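Local coordinates for protein 2,5-dihydroxypyridine 5,6-dioxygenase (Pseudomonas putida KT2440, PDB 7CUP) that catalyses the iron-dependent dioxygenolytic ring cleavage of 2,5-dihydroxypyridine between carbons 5 and 6, yielding N-formylmaleamate in aerobic nicotinate degradation, at residues F299-G304 with I321-C326; D214-F219 with C317-P322; L208-G213 with I227-E232. All blocks are in the same frame, centred on the assembly; numbering follows the deposited sequence.

Interactions 1 and 2, with centres about 8 Å apart, share Ile321 and Pro322 of strand 319-323. Both reach the iron: interaction 1 brings Ser302, interaction 2 brings His318 and Asp320, and Ser302 OG also lies 2.8 Å from Leu319 O. Interaction 3, centred about 9 Å from interaction 1, stands back from the metal, the side chain of Leu208 being about 12 Å from it. Its leucines pack on Phe301, Ile321 and Leu323, and its Leu210 CD2 meets Ile216 CG1 of interaction 2 at 3.4 Å.

Interaction 1 (F299-G304 with I321-C326); sequences FLFSTG and IPLRNC. With FE (Fe (III) ion), chain G.
Ile321 lies over one face of the Phe301 ring, its CB 4.0 Å from the ring centroid in a CH-pi contact displaced toward the rim. The branches of the isoleucine widen the cover: Ile321 CG2 reaches Phe301 CE1 at 3.5 Å, while its CD1 sits near CZ and CE2. The ring gets there because CG of Phe301 lies between the backbone N and the carbonyl carbon (chi1 66°), a setting that carries it across to the partner strand. Leu323 CD1 joins both aromatic rings, approaching Phe301 CE1 obliquely at 3.9 Å and meeting the edge of the Phe299 ring, near its plane, at CD2. Replacing Phe301 by an alanine removes the ring, which would probably leave Ile321 without its aromatic cover and open a gap beside Leu323. On the other face of the sheet, Leu300 CD1 approaches Pro322 CD at 4.1 Å.

The strands themselves are joined by an antiparallel ladder of four backbone bonds. Phe299 and Leu323 exchange two, the shorter being Leu323 N to Phe299 O at 2.7 Å; Phe301 and Ile321 exchange the others, and here Phe301 N stands 39° out of the carbonyl plane of Ile321. At the polar edge Ser302 OG binds the iron at 2.3 Å and is also hydrogen-bonded to Leu319 O. His265, His318, Asp320 and two waters complete the metal site.

Strand 299-303 runs between strands 263-269 and 319-323. Leu208 and Leu210 of strand 207-210 cover the side bearing Phe299, Phe301, Ile321 and Leu323, and Leu155 and Val157 of strand 154-158 pack against Phe299.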
loop_
_atom_site.group_PDB
_atom_site.type_symbol
_atom_site.label_atom_id
_atom_site.label_comp_id
_atom_site.label_asym_id
_atom_site.label_seq_id
_atom_site.Cartn_x
_atom_site.Cartn_y
_atom_site.Cartn_z
ATOM N N PHE A 299 21.988 12.879 35.422
ATOM C CA PHE A 299 22.737 11.664 35.811
ATOM C C PHE A 299 21.916 10.479 35.314
ATOM O O PHE A 299 20.734 10.377 35.667
ATOM C CB PHE A 299 22.949 11.569 37.320
ATOM C CG PHE A 299 23.576 10.271 37.741
ATOM C CD1 PHE A 299 24.859 9.954 37.346
ATOM C CD2 PHE A 299 22.870 9.352 38.477
ATOM C CE1 PHE A 299 25.430 8.738 37.699
ATOM C CE2 PHE A 299 23.447 8.156 38.864
ATOM C CZ PHE A 299 24.722 7.841 38.453
ATOM N N LEU A 300 22.524 9.632 34.499
ATOM C CA LEU A 300 21.848 8.457 33.918
ATOM C C LEU A 300 22.525 7.231 34.481
ATOM O O LEU A 300 23.732 7.059 34.227
ATOM C CB LEU A 300 21.975 8.488 32.392
ATOM C CG LEU A 300 21.317 7.321 31.665
ATOM C CD1 LEU A 300 19.805 7.309 31.899
ATOM C CD2 LEU A 300 21.630 7.384 30.174
ATOM N N PHE A 301 21.765 6.400 35.167
ATOM C CA PHE A 301 22.233 5.046 35.514
ATOM C C PHE A 301 21.295 4.026 34.894
ATOM O O PHE A 301 20.173 4.375 34.496
ATOM C CB PHE A 301 22.364 4.845 37.023
ATOM C CG PHE A 301 21.093 4.875 37.817
ATOM C CD1 PHE A 301 20.464 6.077 38.092
ATOM C CD2 PHE A 301 20.544 3.703 38.311
ATOM C CE1 PHE A 301 19.298 6.102 38.840
ATOM C CE2 PHE A 301 19.382 3.735 39.066
ATOM C CZ PHE A 301 18.767 4.936 39.329
ATOM N N SER A 302 21.775 2.793 34.871
ATOM C CA SER A 302 21.084 1.653 34.256
ATOM C C SER A 302 21.174 0.440 35.189
ATOM O O SER A 302 22.023 0.451 36.118
ATOM C CB SER A 302 21.664 1.384 32.890
ATOM O OG SER A 302 21.006 0.268 32.317
ATOM N N THR A 303 20.324 -0.555 34.935
ATOM C CA THR A 303 20.239 -1.807 35.719
ATOM C C THR A 303 20.278 -3.002 34.768
ATOM O O THR A 303 19.907 -2.838 33.585
ATOM C CB THR A 303 18.980 -1.832 36.585
ATOM O OG1 THR A 303 17.838 -2.008 35.740
ATOM C CG2 THR A 303 18.850 -0.588 37.435
ATOM N N GLY A 304 20.695 -4.155 35.293
ATOM C CA GLY A 304 20.631 -5.456 34.618
ATOM C C GLY A 304 21.946 -5.793 33.920
ATOM O O GLY A 304 23.011 -5.743 34.534
ATOM N N ILE A 321 17.520 5.174 33.827
ATOM C CA ILE A 321 16.904 6.097 34.817
ATOM C C ILE A 321 17.736 7.369 34.884
ATOM O O ILE A 321 18.795 7.370 35.501
ATOM C CB ILE A 321 16.800 5.419 36.190
ATOM C CG1 ILE A 321 15.994 4.128 36.099
ATOM C CG2 ILE A 321 16.234 6.400 37.198
ATOM C CD1 ILE A 321 15.972 3.299 37.375
ATOM N N PRO A 322 17.277 8.474 34.264
ATOM C CA PRO A 322 17.901 9.787 34.420
ATOM C C PRO A 322 17.355 10.570 35.622
ATOM O O PRO A 322 16.169 10.586 35.838
ATOM C CB PRO A 322 17.539 10.538 33.132
ATOM C CG PRO A 322 16.296 9.832 32.596
ATOM C CD PRO A 322 16.157 8.510 33.311
ATOM N N LEU A 323 18.246 11.232 36.358
ATOM C CA LEU A 323 17.886 12.088 37.515
ATOM C C LEU A 323 18.271 13.526 37.198
ATOM O O LEU A 323 19.346 13.738 36.583
ATOM C CB LEU A 323 18.614 11.580 38.757
ATOM C CG LEU A 323 18.452 10.103 39.041
ATOM C CD1 LEU A 323 19.316 9.718 40.222
ATOM C CD2 LEU A 323 16.988 9.755 39.293
ATOM N N ARG A 324 17.416 14.466 37.602
ATOM C CA ARG A 324 17.642 15.924 37.497
ATOM C C ARG A 324 18.307 16.456 38.769
ATOM O O ARG A 324 18.211 15.784 39.807
ATOM C CB ARG A 324 16.311 16.675 37.464
ATOM C CG ARG A 324 15.716 16.824 36.086
ATOM C CD ARG A 324 14.231 16.617 36.191
ATOM N NE ARG A 324 13.469 17.541 37.025
ATOM C CZ ARG A 324 12.852 17.237 38.175
ATOM N NH1 ARG A 324 12.947 16.036 38.765
ATOM N NH2 ARG A 324 12.139 18.184 38.740
ATOM N N ASN A 325 18.871 17.664 38.688
ATOM C CA ASN A 325 19.224 18.516 39.861
ATOM C C ASN A 325 20.371 17.903 40.653
ATOM O O ASN A 325 20.536 18.299 41.809
ATOM C CB ASN A 325 18.056 18.684 40.835
ATOM C CG ASN A 325 16.839 19.252 40.152
ATOM O OD1 ASN A 325 16.993 20.016 39.212
ATOM N ND2 ASN A 325 15.645 18.866 40.598
ATOM N N CYS A 326 21.157 17.019 40.033
ATOM C CA CYS A 326 22.164 16.193 40.728
ATOM C C CYS A 326 23.493 16.939 40.701
ATOM O O CYS A 326 23.729 17.729 39.757
ATOM C CB CYS A 326 22.327 14.803 40.120
ATOM S SG CYS A 326 21.052 13.614 40.617
HETATM FE FE FE G . 21.210 0.965 30.133
HETATM O O HOH W 1 22.313 -1.100 29.939
HETATM O O HOH W 2 21.076 1.580 27.906
#

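Interaction 2 (D214-F219 with C317-P322); sequences DIILPF and CHLDIP. With FE (Fe (III) ion), chain G.
Leu217 and Asp320 form a single antiparallel hydrogen-bonded bridge: Leu217 N donates a hydrogen bond to Asp320 O at 2.8 Å, almost in line with the C=O bond, and Asp320 N returns a bond to Leu217 O. Weaker CA-H...O contacts flank the bridge, from Leu319 to Leu217 O and from Ile321 to Ile215 O. The ladder stops at this one bridge, probably in part because Pro322, which faces Ile215 O, has no N-H to offer: Pro322 CD stands 3.2 Å from Ile215 O, which is buried with no hydrogen-bond partner.

Metal bonds come from segment 317-322. The iron is bound by His318 NE2 at 2.2 Å and by Asp320 OD1 at 2.3 Å; with His265 and Ser302 these give a two-histidine, one-carboxylate, one-serine set of protein ligands, in which His318 and Asp320 bind at about a right angle to each other. The carboxylate is monodentate; its second oxygen, OD2, accepts a bond from an iron-bound water at 2.8 Å and pairs with Arg293. The other ring nitrogen, His318 ND1, is hydrogen-bonded to Thr73 O.

Apolar contacts fill the remainder. Pro218, after a cis peptide bond, crosses Leu319 at about a right angle, CD to CD2 3.7 Å. Ile216 CG2 faces Leu319 and Ile321, and also lies over one face of the Phe219 ring. Ala292 of helix 290-294 packs on Leu217 and Pro322.

One water bridges the far end, donating to Pro322 O at 2.8 Å and to Asp214 OD1, an oxygen that also pairs with Arg324; Asp214 OD2 accepts from Asp211 N.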
loop_
_atom_site.group_PDB
_atom_site.type_symbol
_atom_site.label_atom_id
_atom_site.label_comp_id
_atom_site.label_asym_id
_atom_site.label_seq_id
_atom_site.Cartn_x
_atom_site.Cartn_y
_atom_site.Cartn_z
ATOM N N ASP A 214 11.488 12.715 38.093
ATOM C CA ASP A 214 12.550 11.875 37.497
ATOM C C ASP A 214 11.883 10.767 36.691
ATOM O O ASP A 214 10.670 10.591 36.814
ATOM C CB ASP A 214 13.550 11.399 38.543
ATOM C CG ASP A 214 14.479 12.517 38.990
ATOM O OD1 ASP A 214 14.697 13.440 38.183
ATOM O OD2 ASP A 214 14.986 12.453 40.139
ATOM N N ILE A 215 12.653 10.048 35.882
ATOM C CA ILE A 215 12.070 9.195 34.806
ATOM C C ILE A 215 12.578 7.760 34.939
ATOM O O ILE A 215 13.774 7.563 35.222
ATOM C CB ILE A 215 12.387 9.823 33.431
ATOM C CG1 ILE A 215 11.772 11.219 33.333
ATOM C CG2 ILE A 215 11.935 8.922 32.290
ATOM C CD1 ILE A 215 12.001 11.919 32.007
ATOM N N ILE A 216 11.712 6.798 34.650
ATOM C CA ILE A 216 12.132 5.400 34.384
ATOM C C ILE A 216 11.825 5.039 32.931
ATOM O O ILE A 216 10.679 5.215 32.523
ATOM C CB ILE A 216 11.497 4.413 35.366
ATOM C CG1 ILE A 216 11.748 4.842 36.811
ATOM C CG2 ILE A 216 12.048 3.037 35.064
ATOM C CD1 ILE A 216 10.981 4.054 37.797
ATOM N N LEU A 217 12.843 4.558 32.203
ATOM C CA LEU A 217 12.699 3.954 30.859
ATOM C C LEU A 217 12.874 2.444 31.011
ATOM O O LEU A 217 13.788 2.027 31.704
ATOM C CB LEU A 217 13.769 4.587 29.966
ATOM C CG LEU A 217 13.765 6.112 29.905
ATOM C CD1 LEU A 217 14.896 6.607 29.043
ATOM C CD2 LEU A 217 12.442 6.643 29.370
ATOM N N PRO A 218 12.057 1.570 30.382
ATOM C CA PRO A 218 11.046 1.964 29.383
ATOM C C PRO A 218 9.618 2.329 29.836
ATOM O O PRO A 218 8.775 2.398 28.976
ATOM C CB PRO A 218 10.930 0.686 28.532
ATOM C CG PRO A 218 11.108 -0.418 29.541
ATOM C CD PRO A 218 12.131 0.103 30.539
ATOM N N PHE A 219 9.364 2.619 31.114
ATOM C CA PHE A 219 8.000 2.971 31.584
ATOM C C PHE A 219 7.591 4.317 30.972
ATOM O O PHE A 219 6.402 4.531 30.752
ATOM C CB PHE A 219 7.871 3.043 33.110
ATOM C CG PHE A 219 8.348 1.845 33.903
ATOM C CD1 PHE A 219 8.568 0.618 33.306
ATOM C CD2 PHE A 219 8.595 1.964 35.266
ATOM C CE1 PHE A 219 9.020 -0.463 34.053
ATOM C CE2 PHE A 219 9.032 0.877 36.015
ATOM C CZ PHE A 219 9.278 -0.326 35.396
ATOM N N CYS A 317 16.261 -8.072 31.713
ATOM C CA CYS A 317 15.596 -6.898 32.340
ATOM C C CYS A 317 16.546 -5.691 32.365
ATOM O O CYS A 317 17.571 -5.744 33.044
ATOM C CB CYS A 317 15.120 -7.241 33.737
ATOM S SG CYS A 317 14.217 -5.892 34.529
ATOM N N HIS A 318 16.182 -4.611 31.674
ATOM C CA HIS A 318 17.032 -3.412 31.499
ATOM C C HIS A 318 16.233 -2.132 31.781
ATOM O O HIS A 318 15.203 -1.890 31.100
ATOM C CB HIS A 318 17.603 -3.433 30.087
ATOM C CG HIS A 318 18.300 -2.167 29.754
ATOM N ND1 HIS A 318 17.808 -1.282 28.827
ATOM C CD2 HIS A 318 19.401 -1.610 30.282
ATOM C CE1 HIS A 318 18.590 -0.233 28.767
ATOM N NE2 HIS A 318 19.575 -0.416 29.642
ATOM N N LEU A 319 16.708 -1.310 32.719
ATOM C CA LEU A 319 16.139 0.039 33.002
ATOM C C LEU A 319 17.209 1.107 32.796
ATOM O O LEU A 319 18.382 0.847 33.119
ATOM C CB LEU A 319 15.606 0.097 34.434
ATOM C CG LEU A 319 14.589 -0.979 34.796
ATOM C CD1 LEU A 319 14.195 -0.835 36.260
ATOM C CD2 LEU A 319 13.353 -0.923 33.900
ATOM N N ASP A 320 16.812 2.228 32.186
ATOM C CA ASP A 320 17.574 3.495 32.097
ATOM C C ASP A 320 16.812 4.510 32.922
ATOM O O ASP A 320 15.576 4.660 32.715
ATOM C CB ASP A 320 17.770 3.961 30.657
ATOM C CG ASP A 320 18.844 3.163 29.945
ATOM O OD1 ASP A 320 19.684 2.609 30.643
ATOM O OD2 ASP A 320 18.799 3.071 28.712
ATOM N N ILE A 321 17.520 5.174 33.827
ATOM C CA ILE A 321 16.904 6.097 34.817
ATOM C C ILE A 321 17.736 7.369 34.884
ATOM O O ILE A 321 18.795 7.370 35.501
ATOM C CB ILE A 321 16.800 5.419 36.190
ATOM C CG1 ILE A 321 15.994 4.128 36.099
ATOM C CG2 ILE A 321 16.234 6.400 37.198
ATOM C CD1 ILE A 321 15.972 3.299 37.375
ATOM N N PRO A 322 17.277 8.474 34.264
ATOM C CA PRO A 322 17.901 9.787 34.420
ATOM C C PRO A 322 17.355 10.570 35.622
ATOM O O PRO A 322 16.169 10.586 35.838
ATOM C CB PRO A 322 17.539 10.538 33.132
ATOM C CG PRO A 322 16.296 9.832 32.596
ATOM C CD PRO A 322 16.157 8.510 33.311
HETATM FE FE FE G . 21.210 0.965 30.133
HETATM O O HOH W 3 14.932 13.054 35.174
HETATM O O HOH W 2 21.076 1.580 27.906
HETATM O O HOH W 1 22.313 -1.100 29.939
#

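Interaction 3 (L208-G213 with I227-E232); sequences LVLDVG and ITLEIE
Ile227 O is approached twice from strand 207-210. Leu210 N donates to Ile227 O at 2.7 Å through a bent bond (138° at the hydrogen), and Val209 CA lies 3.4 Å from Ile227 O in a CA-H...O contact. Ile227 N answers with a bond to Leu210 O, closing one hydrogen-bonded pair of this antiparallel ladder. A second closes between Leu208 and Leu229, where Leu229 N meets Leu208 O at 2.9 Å and Leu208 N reaches Leu229 O.

Side chains then sort by face. Leu210 forks between two partners: its CD1 meets Leu229 CD1 obliquely at 3.7 Å, while the Leu210 and Ile227 side chains lie side by side, CD2 of the leucine 4.0 Å from CD1 of the isoleucine. Leu208 crosses toward Ile231, the two CD1 methyls only 3.4 Å apart, tighter than ordinary van der Waals contact. On the reverse face Val209 and Thr228 point the same way side by side, with Val209 CG2 4.2 Å from Thr228 OG1.

Strand 227-232 is the middle of a three-stranded antiparallel sheet, with strand 235-240 beyond it; Ile239 and Ile236 touch its apolar side chains. The face bearing Leu208, Leu210 and Leu229 meets strands 299-303 and 319-323, Leu208 and Leu229 packing on Phe301 and Leu210 on Ile321.

Backbone bonds thus set the register, while the aliphatic face packs, with no polar side chain of its own, against the sheet whose other face carries Ser302 and Asp320.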
loop_
_atom_site.group_PDB
_atom_site.type_symbol
_atom_site.label_atom_id
_atom_site.label_comp_id
_atom_site.label_asym_id
_atom_site.label_seq_id
_atom_site.Cartn_x
_atom_site.Cartn_y
_atom_site.Cartn_z
ATOM N N LEU A 208 20.225 6.143 45.637
ATOM C CA LEU A 208 19.735 6.949 44.494
ATOM C C LEU A 208 18.243 7.190 44.698
ATOM O O LEU A 208 17.501 6.213 44.819
ATOM C CB LEU A 208 20.045 6.222 43.184
ATOM C CG LEU A 208 21.529 6.171 42.823
ATOM C CD1 LEU A 208 21.794 5.103 41.770
ATOM C CD2 LEU A 208 22.060 7.541 42.381
ATOM N N VAL A 209 17.852 8.465 44.787
ATOM C CA VAL A 209 16.425 8.865 44.943
ATOM C C VAL A 209 15.911 9.322 43.573
ATOM O O VAL A 209 16.413 10.325 43.013
ATOM C CB VAL A 209 16.239 9.950 46.023
ATOM C CG1 VAL A 209 14.819 10.519 46.026
ATOM C CG2 VAL A 209 16.632 9.413 47.401
ATOM N N LEU A 210 14.931 8.607 43.052
ATOM C CA LEU A 210 14.135 9.141 41.925
ATOM C C LEU A 210 13.218 10.180 42.557
ATOM O O LEU A 210 12.366 9.802 43.349
ATOM C CB LEU A 210 13.353 8.018 41.242
ATOM C CG LEU A 210 14.153 7.121 40.305
ATOM C CD1 LEU A 210 15.238 6.366 41.055
ATOM C CD2 LEU A 210 13.225 6.136 39.619
ATOM N N ASP A 211 13.461 11.453 42.298
ATOM C CA ASP A 211 12.601 12.534 42.828
ATOM C C ASP A 211 11.335 12.610 41.985
ATOM O O ASP A 211 11.287 11.990 40.901
ATOM C CB ASP A 211 13.324 13.870 42.838
ATOM C CG ASP A 211 12.672 14.887 43.754
ATOM O OD1 ASP A 211 11.714 14.510 44.449
ATOM O OD2 ASP A 211 13.144 16.018 43.780
ATOM N N VAL A 212 10.332 13.328 42.493
ATOM C CA VAL A 212 9.151 13.755 41.694
ATOM C C VAL A 212 9.745 14.369 40.422
ATOM O O VAL A 212 10.706 15.149 40.541
ATOM C CB VAL A 212 8.238 14.739 42.470
ATOM C CG1 VAL A 212 7.117 15.292 41.595
ATOM C CG2 VAL A 212 7.642 14.109 43.725
ATOM N N GLY A 213 9.274 13.936 39.252
ATOM C CA GLY A 213 9.750 14.460 37.958
ATOM C C GLY A 213 10.851 13.613 37.343
ATOM O O GLY A 213 11.126 13.798 36.145
ATOM N N ILE A 227 11.006 7.517 44.595
ATOM C CA ILE A 227 11.450 6.118 44.807
ATOM C C ILE A 227 12.852 6.215 45.380
ATOM O O ILE A 227 13.649 6.954 44.786
ATOM C CB ILE A 227 11.405 5.298 43.512
ATOM C CG1 ILE A 227 10.008 5.330 42.887
ATOM C CG2 ILE A 227 11.883 3.882 43.761
ATOM C CD1 ILE A 227 9.966 4.729 41.507
ATOM N N THR A 228 13.078 5.575 46.530
ATOM C CA THR A 228 14.418 5.423 47.145
ATOM C C THR A 228 14.979 4.041 46.791
ATOM O O THR A 228 14.304 3.027 47.084
ATOM C CB THR A 228 14.345 5.601 48.667
ATOM O OG1 THR A 228 13.707 6.844 48.939
ATOM C CG2 THR A 228 15.719 5.611 49.302
ATOM N N LEU A 229 16.159 4.009 46.175
ATOM C CA LEU A 229 16.927 2.768 45.895
ATOM C C LEU A 229 18.149 2.723 46.821
ATOM O O LEU A 229 18.980 3.661 46.792
ATOM C CB LEU A 229 17.365 2.742 44.429
ATOM C CG LEU A 229 16.259 3.030 43.421
ATOM C CD1 LEU A 229 16.841 3.213 42.036
ATOM C CD2 LEU A 229 15.254 1.906 43.432
ATOM N N GLU A 230 18.220 1.675 47.632
ATOM C CA GLU A 230 19.395 1.369 48.491
ATOM C C GLU A 230 20.242 0.367 47.709
ATOM O O GLU A 230 19.687 -0.678 47.263
ATOM C CB GLU A 230 18.944 0.877 49.871
ATOM C CG GLU A 230 18.321 1.980 50.714
ATOM C CD GLU A 230 17.228 1.535 51.679
ATOM O OE1 GLU A 230 17.082 0.308 51.913
ATOM O OE2 GLU A 230 16.506 2.423 52.202
ATOM N N ILE A 231 21.510 0.717 47.512
ATOM C CA ILE A 231 22.504 -0.052 46.707
ATOM C C ILE A 231 23.629 -0.510 47.642
ATOM O O ILE A 231 24.180 0.338 48.364
ATOM C CB ILE A 231 23.023 0.828 45.554
ATOM C CG1 ILE A 231 21.886 1.171 44.582
ATOM C CG2 ILE A 231 24.194 0.178 44.837
ATOM C CD1 ILE A 231 21.980 2.579 44.053
ATOM N N GLU A 232 23.958 -1.799 47.612
ATOM C CA GLU A 232 25.087 -2.381 48.382
ATOM C C GLU A 232 25.872 -3.295 47.440
ATOM O O GLU A 232 25.251 -4.181 46.783
ATOM C CB GLU A 232 24.578 -3.113 49.628
ATOM C CG GLU A 232 23.933 -2.200 50.662
ATOM C CD GLU A 232 23.003 -2.935 51.616
ATOM O OE1 GLU A 232 23.344 -4.067 52.009
ATOM O OE2 GLU A 232 21.924 -2.395 51.931
#